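Local coordinates for odorant binding protein OBP69a (Ceratitis capitata, PDB 6HHE), which probably binds and carries small odorant molecules, as a secreted member of the insect PBP/GOBP family of odorant-binding proteins, at residues M38-L52 with G96-I108. Sequence-based numbering, arbitrary orientation.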
loop_
_atom_site.group_PDB
_atom_site.type_symbol
_atom_site.label_atom_id
_atom_site.label_comp_id
_atom_site.label_asym_id
_atom_site.label_seq_id
_atom_site.Cartn_x
_atom_site.Cartn_y
_atom_site.Cartn_z
ATOM N N MET A 38 -6.486 7.454 6.726
ATOM C CA MET A 38 -5.437 6.636 7.396
ATOM C C MET A 38 -4.793 7.423 8.527
ATOM O O MET A 38 -4.331 8.562 8.312
ATOM C CB MET A 38 -4.291 6.212 6.493
ATOM C CG MET A 38 -4.708 5.412 5.291
ATOM S SD MET A 38 -3.262 4.648 4.551
ATOM C CE MET A 38 -2.420 6.027 3.880
ATOM N N PRO A 39 -4.730 6.876 9.726
ATOM C CA PRO A 39 -4.088 7.615 10.811
ATOM C C PRO A 39 -2.581 7.686 10.595
ATOM O O PRO A 39 -1.933 6.747 10.080
ATOM C CB PRO A 39 -4.480 6.814 12.056
ATOM C CG PRO A 39 -4.650 5.402 11.544
ATOM C CD PRO A 39 -5.317 5.607 10.192
ATOM N N ASN A 40 -1.998 8.825 10.991
ATOM C CA ASN A 40 -0.567 9.074 10.809
ATOM C C ASN A 40 0.255 8.408 11.904
ATOM O O ASN A 40 0.880 9.059 12.738
ATOM C CB ASN A 40 -0.308 10.575 10.807
ATOM C CG ASN A 40 -0.451 11.163 9.435
ATOM O OD1 ASN A 40 -1.553 11.448 8.996
ATOM N ND2 ASN A 40 0.668 11.331 8.741
ATOM N N ASN A 41 0.162 7.091 11.973
ATOM C CA ASN A 41 0.885 6.332 12.977
ATOM C C ASN A 41 2.003 5.615 12.254
ATOM O O ASN A 41 1.789 4.991 11.171
ATOM C CB ASN A 41 -0.036 5.348 13.703
ATOM C CG ASN A 41 -1.056 6.042 14.608
ATOM O OD1 ASN A 41 -2.189 6.353 14.205
ATOM N ND2 ASN A 41 -0.658 6.258 15.851
ATOM N N GLN A 42 3.197 5.702 12.812
ATOM C CA GLN A 42 4.353 5.131 12.131
ATOM C C GLN A 42 4.235 3.645 11.901
ATOM O O GLN A 42 4.653 3.186 10.849
ATOM C CB GLN A 42 5.631 5.364 12.940
ATOM C CG GLN A 42 5.939 6.854 13.146
ATOM C CD GLN A 42 6.041 7.608 11.827
ATOM O OE1 GLN A 42 5.245 8.492 11.571
ATOM N NE2 GLN A 42 7.029 7.274 10.997
ATOM N N ARG A 43 3.594 2.894 12.811
ATOM C CA ARG A 43 3.501 1.453 12.559
ATOM C C ARG A 43 2.629 1.141 11.346
ATOM O O ARG A 43 2.929 0.206 10.616
ATOM C CB ARG A 43 2.954 0.700 13.763
ATOM C CG ARG A 43 3.920 0.656 14.895
ATOM C CD ARG A 43 3.242 0.257 16.201
ATOM N NE ARG A 43 2.287 1.244 16.674
ATOM C CZ ARG A 43 1.010 0.966 16.966
ATOM N NH1 ARG A 43 0.511 -0.255 16.809
ATOM N NH2 ARG A 43 0.217 1.966 17.376
ATOM N N LEU A 44 1.596 1.958 11.078
ATOM C CA LEU A 44 0.796 1.757 9.874
ATOM C C LEU A 44 1.600 2.119 8.637
ATOM O O LEU A 44 1.549 1.400 7.637
ATOM C CB LEU A 44 -0.476 2.545 9.976
ATOM C CG LEU A 44 -1.422 2.430 8.769
ATOM C CD1 LEU A 44 -1.843 0.983 8.511
ATOM C CD2 LEU A 44 -2.677 3.270 8.987
ATOM N N LYS A 45 2.363 3.221 8.689
ATOM C CA LYS A 45 3.205 3.590 7.557
ATOM C C LYS A 45 4.163 2.454 7.236
ATOM O O LYS A 45 4.369 2.103 6.063
ATOM C CB LYS A 45 4.002 4.871 7.884
ATOM C CG LYS A 45 3.143 6.061 8.282
ATOM C CD LYS A 45 4.018 7.320 8.360
ATOM C CE LYS A 45 3.132 8.406 8.819
ATOM N NZ LYS A 45 4.045 9.564 9.172
ATOM N N CYS A 46 4.754 1.868 8.262
ATOM C CA CYS A 46 5.732 0.821 8.014
ATOM C C CYS A 46 5.086 -0.479 7.577
ATOM O O CYS A 46 5.709 -1.205 6.797
ATOM C CB CYS A 46 6.586 0.597 9.230
ATOM S SG CYS A 46 7.720 1.978 9.542
ATOM N N PHE A 47 3.881 -0.789 8.051
ATOM C CA PHE A 47 3.140 -1.917 7.484
ATOM C C PHE A 47 2.951 -1.741 5.992
ATOM O O PHE A 47 3.113 -2.688 5.221
ATOM C CB PHE A 47 1.789 -2.055 8.187
ATOM C CG PHE A 47 0.902 -3.071 7.563
ATOM C CD1 PHE A 47 1.071 -4.412 7.872
ATOM C CD2 PHE A 47 -0.090 -2.689 6.674
ATOM C CE1 PHE A 47 0.250 -5.362 7.238
ATOM C CE2 PHE A 47 -0.910 -3.632 6.018
ATOM C CZ PHE A 47 -0.729 -4.976 6.334
ATOM N N ILE A 48 2.504 -0.553 5.566
ATOM C CA ILE A 48 2.273 -0.315 4.147
ATOM C C ILE A 48 3.576 -0.464 3.376
ATOM O O ILE A 48 3.617 -1.149 2.342
ATOM C CB ILE A 48 1.638 1.078 3.942
ATOM C CG1 ILE A 48 0.295 1.127 4.644
ATOM C CG2 ILE A 48 1.484 1.340 2.456
ATOM C CD1 ILE A 48 -0.349 2.471 4.614
ATOM N N HIS A 49 4.680 0.072 3.911
ATOM C CA HIS A 49 5.964 -0.146 3.261
ATOM C C HIS A 49 6.303 -1.629 3.166
ATOM O O HIS A 49 6.773 -2.089 2.123
ATOM C CB HIS A 49 7.068 0.596 4.007
ATOM C CG HIS A 49 8.416 0.356 3.438
ATOM N ND1 HIS A 49 9.224 -0.676 3.868
ATOM C CD2 HIS A 49 9.073 0.964 2.426
ATOM C CE1 HIS A 49 10.333 -0.683 3.146
ATOM N NE2 HIS A 49 10.278 0.315 2.283
ATOM N N CYS A 50 6.043 -2.380 4.235
ATOM C CA CYS A 50 6.339 -3.819 4.292
ATOM C C CYS A 50 5.612 -4.552 3.183
ATOM O O CYS A 50 6.208 -5.408 2.504
ATOM C CB CYS A 50 5.918 -4.327 5.676
ATOM S SG CYS A 50 6.336 -6.141 5.956
ATOM N N VAL A 51 4.332 -4.237 2.996
ATOM C CA VAL A 51 3.536 -4.892 1.965
ATOM C C VAL A 51 4.095 -4.567 0.592
ATOM O O VAL A 51 4.332 -5.475 -0.216
ATOM C CB VAL A 51 2.066 -4.501 2.097
ATOM C CG1 VAL A 51 1.240 -4.994 0.880
ATOM C CG2 VAL A 51 1.484 -5.028 3.420
ATOM N N LEU A 52 4.345 -3.289 0.308
ATOM C CA LEU A 52 4.910 -2.909 -0.989
ATOM C C LEU A 52 6.237 -3.606 -1.242
ATOM O O LEU A 52 6.526 -4.039 -2.371
ATOM C CB LEU A 52 5.106 -1.391 -1.066
ATOM C CG LEU A 52 3.819 -0.604 -1.095
ATOM C CD1 LEU A 52 4.183 0.883 -1.104
ATOM C CD2 LEU A 52 2.927 -0.899 -2.307
ATOM N N GLY A 96 11.497 5.245 3.815
ATOM C CA GLY A 96 10.655 4.337 3.053
ATOM C C GLY A 96 9.230 4.290 3.568
ATOM O O GLY A 96 8.279 4.214 2.771
ATOM N N CYS A 97 9.059 4.299 4.894
ATOM C CA CYS A 97 7.717 4.218 5.448
ATOM C C CYS A 97 6.927 5.467 5.104
ATOM O O CYS A 97 5.759 5.355 4.723
ATOM C CB CYS A 97 7.703 4.001 6.968
ATOM S SG CYS A 97 8.556 2.478 7.662
ATOM N N GLU A 98 7.540 6.656 5.198
ATOM C CA GLU A 98 6.837 7.884 4.813
ATOM C C GLU A 98 6.489 7.877 3.325
ATOM O O GLU A 98 5.371 8.246 2.941
ATOM C CB GLU A 98 7.664 9.137 5.103
ATOM C CG GLU A 98 8.176 9.265 6.512
ATOM C CD GLU A 98 7.081 9.427 7.536
ATOM O OE1 GLU A 98 7.364 9.189 8.739
ATOM O OE2 GLU A 98 5.945 9.801 7.161
ATOM N N THR A 99 7.429 7.482 2.457
ATOM C CA THR A 99 7.123 7.372 1.029
ATOM C C THR A 99 5.971 6.408 0.779
ATOM O O THR A 99 5.063 6.711 -0.008
ATOM C CB THR A 99 8.340 6.912 0.233
ATOM O OG1 THR A 99 9.397 7.863 0.415
ATOM C CG2 THR A 99 8.026 6.837 -1.236
ATOM N N ALA A 100 5.992 5.229 1.417
ATOM C CA ALA A 100 4.886 4.294 1.201
ATOM C C ALA A 100 3.559 4.926 1.598
ATOM O O ALA A 100 2.547 4.767 0.890
ATOM C CB ALA A 100 5.107 3.015 2.007
ATOM N N PHE A 101 3.548 5.652 2.719
ATOM C CA PHE A 101 2.319 6.254 3.231
ATOM C C PHE A 101 1.822 7.346 2.316
ATOM O O PHE A 101 0.631 7.353 1.949
ATOM C CB PHE A 101 2.573 6.824 4.622
ATOM C CG PHE A 101 1.338 7.310 5.343
ATOM C CD1 PHE A 101 0.511 6.411 5.995
ATOM C CD2 PHE A 101 1.066 8.656 5.421
ATOM C CE1 PHE A 101 -0.595 6.873 6.756
ATOM C CE2 PHE A 101 -0.049 9.116 6.130
ATOM C CZ PHE A 101 -0.869 8.223 6.771
ATOM N N LEU A 102 2.707 8.282 1.952
ATOM C CA LEU A 102 2.307 9.389 1.071
ATOM C C LEU A 102 1.845 8.874 -0.288
ATOM O O LEU A 102 0.871 9.396 -0.856
ATOM C CB LEU A 102 3.479 10.354 0.906
ATOM C CG LEU A 102 3.873 11.090 2.182
ATOM C CD1 LEU A 102 5.212 11.767 1.912
ATOM C CD2 LEU A 102 2.794 12.074 2.587
ATOM N N THR A 103 2.548 7.866 -0.836
ATOM C CA THR A 103 2.149 7.324 -2.127
ATOM C C THR A 103 0.790 6.658 -2.007
ATOM O O THR A 103 -0.074 6.842 -2.876
ATOM C CB THR A 103 3.216 6.358 -2.650
ATOM O OG1 THR A 103 4.469 7.079 -2.733
ATOM C CG2 THR A 103 2.865 5.847 -4.040
ATOM N N THR A 104 0.539 5.952 -0.890
ATOM C CA THR A 104 -0.746 5.276 -0.723
ATOM C C THR A 104 -1.872 6.281 -0.487
ATOM O O THR A 104 -2.998 6.040 -0.961
ATOM C CB THR A 104 -0.655 4.254 0.413
ATOM O OG1 THR A 104 0.276 3.243 0.036
ATOM C CG2 THR A 104 -2.001 3.603 0.653
ATOM N N GLU A 105 -1.563 7.408 0.164
ATOM C CA GLU A 105 -2.558 8.471 0.274
ATOM C C GLU A 105 -2.972 8.934 -1.105
ATOM O O GLU A 105 -4.174 9.172 -1.359
ATOM C CB GLU A 105 -2.017 9.649 1.079
ATOM C CG GLU A 105 -2.060 9.388 2.551
ATOM C CD GLU A 105 -1.646 10.592 3.354
ATOM O OE1 GLU A 105 -0.585 11.179 3.044
ATOM O OE2 GLU A 105 -2.399 10.958 4.277
ATOM N N CYS A 106 -2.004 9.069 -2.023
ATOM C CA CYS A 106 -2.328 9.441 -3.397
ATOM C C CYS A 106 -3.174 8.351 -4.072
ATOM O O CYS A 106 -4.172 8.650 -4.753
ATOM C CB CYS A 106 -1.041 9.726 -4.141
ATOM S SG CYS A 106 -1.360 10.201 -5.877
ATOM N N TYR A 107 -2.816 7.078 -3.885
ATOM C CA TYR A 107 -3.628 5.991 -4.458
ATOM C C TYR A 107 -5.066 6.040 -3.981
ATOM O O TYR A 107 -5.986 5.808 -4.775
ATOM C CB TYR A 107 -3.044 4.634 -4.082
ATOM C CG TYR A 107 -1.703 4.278 -4.645
ATOM C CD1 TYR A 107 -1.158 4.890 -5.792
ATOM C CD2 TYR A 107 -0.994 3.255 -4.042
ATOM C CE1 TYR A 107 0.072 4.463 -6.290
ATOM C CE2 TYR A 107 0.275 2.848 -4.517
ATOM C CZ TYR A 107 0.767 3.444 -5.648
ATOM O OH TYR A 107 2.008 2.988 -6.054
ATOM N N ILE A 108 -5.282 6.343 -2.698
ATOM C CA ILE A 108 -6.628 6.345 -2.122
ATOM C C ILE A 108 -7.450 7.465 -2.732
ATOM O O ILE A 108 -8.651 7.284 -3.023
ATOM C CB ILE A 108 -6.487 6.491 -0.609
ATOM C CG1 ILE A 108 -6.024 5.173 0.024
ATOM C CG2 ILE A 108 -7.839 6.962 0.018
ATOM C CD1 ILE A 108 -5.478 5.332 1.462
#
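Lys45 NZ is gripped by two groups: Glu98 OE2, which takes it in a salt bridge of 2.8 Å on its syn lone pair, and Gln42 OE1, one helical turn earlier. Gln42 closes the ring of bonds, its amide NE2 giving a nearly straight hydrogen bond (163°) to Glu98 OE1. These polar groups border the crossing of helix 42-55 and helix 96-110 in the all-helical, disulfide-braced fold of insect odorant-binding proteins. The axes of segments 42-52 and 96-108 pass 7.6 Å apart at 85°, and beside the crossing the disulfide Cys46–Cys97 ties the helices covalently; two further disulfides, Cys50 to Cys18 and Cys106 to Cys88, tie the same helices to the rest of the fold.

Close approach needs small residues. Ala100 sets its CB 3.5 Å from His49 CA, with Leu52 CD1 on the same methyl, while Gly96, lacking a side chain, leaves room for the imidazole of His49. Phe101, with CG anti to the backbone N (chi1 -172°), lays its ring between two aliphatic groups. Lys45 CE lies over the centre of one face, 4.0 Å from the centroid, and Met38 CE covers the opposite face nearer the rim. A long, flexible lysine suits this place because its methylenes pack on the ring while its ammonium reaches the carboxylate. With alanine in place of Lys45, Glu98 would probably be left without its positive mate, Gln42 OE1 without this donor, and one face of Phe101 without its aliphatic cover.

Met38, bent at its last torsion, also brings its methyl against Glu105 CG and its sulfur beside Ile108 CD1; both Met38 and Ile108 continue onto Phe119 of helix 112-121. Deeper in, Thr104 turns its hydroxyl back to Ala100 O, satisfying the buried OG1, and the branched Ile48 meets it tip to tip, CG2 3.3 Å from Thr104 OG1.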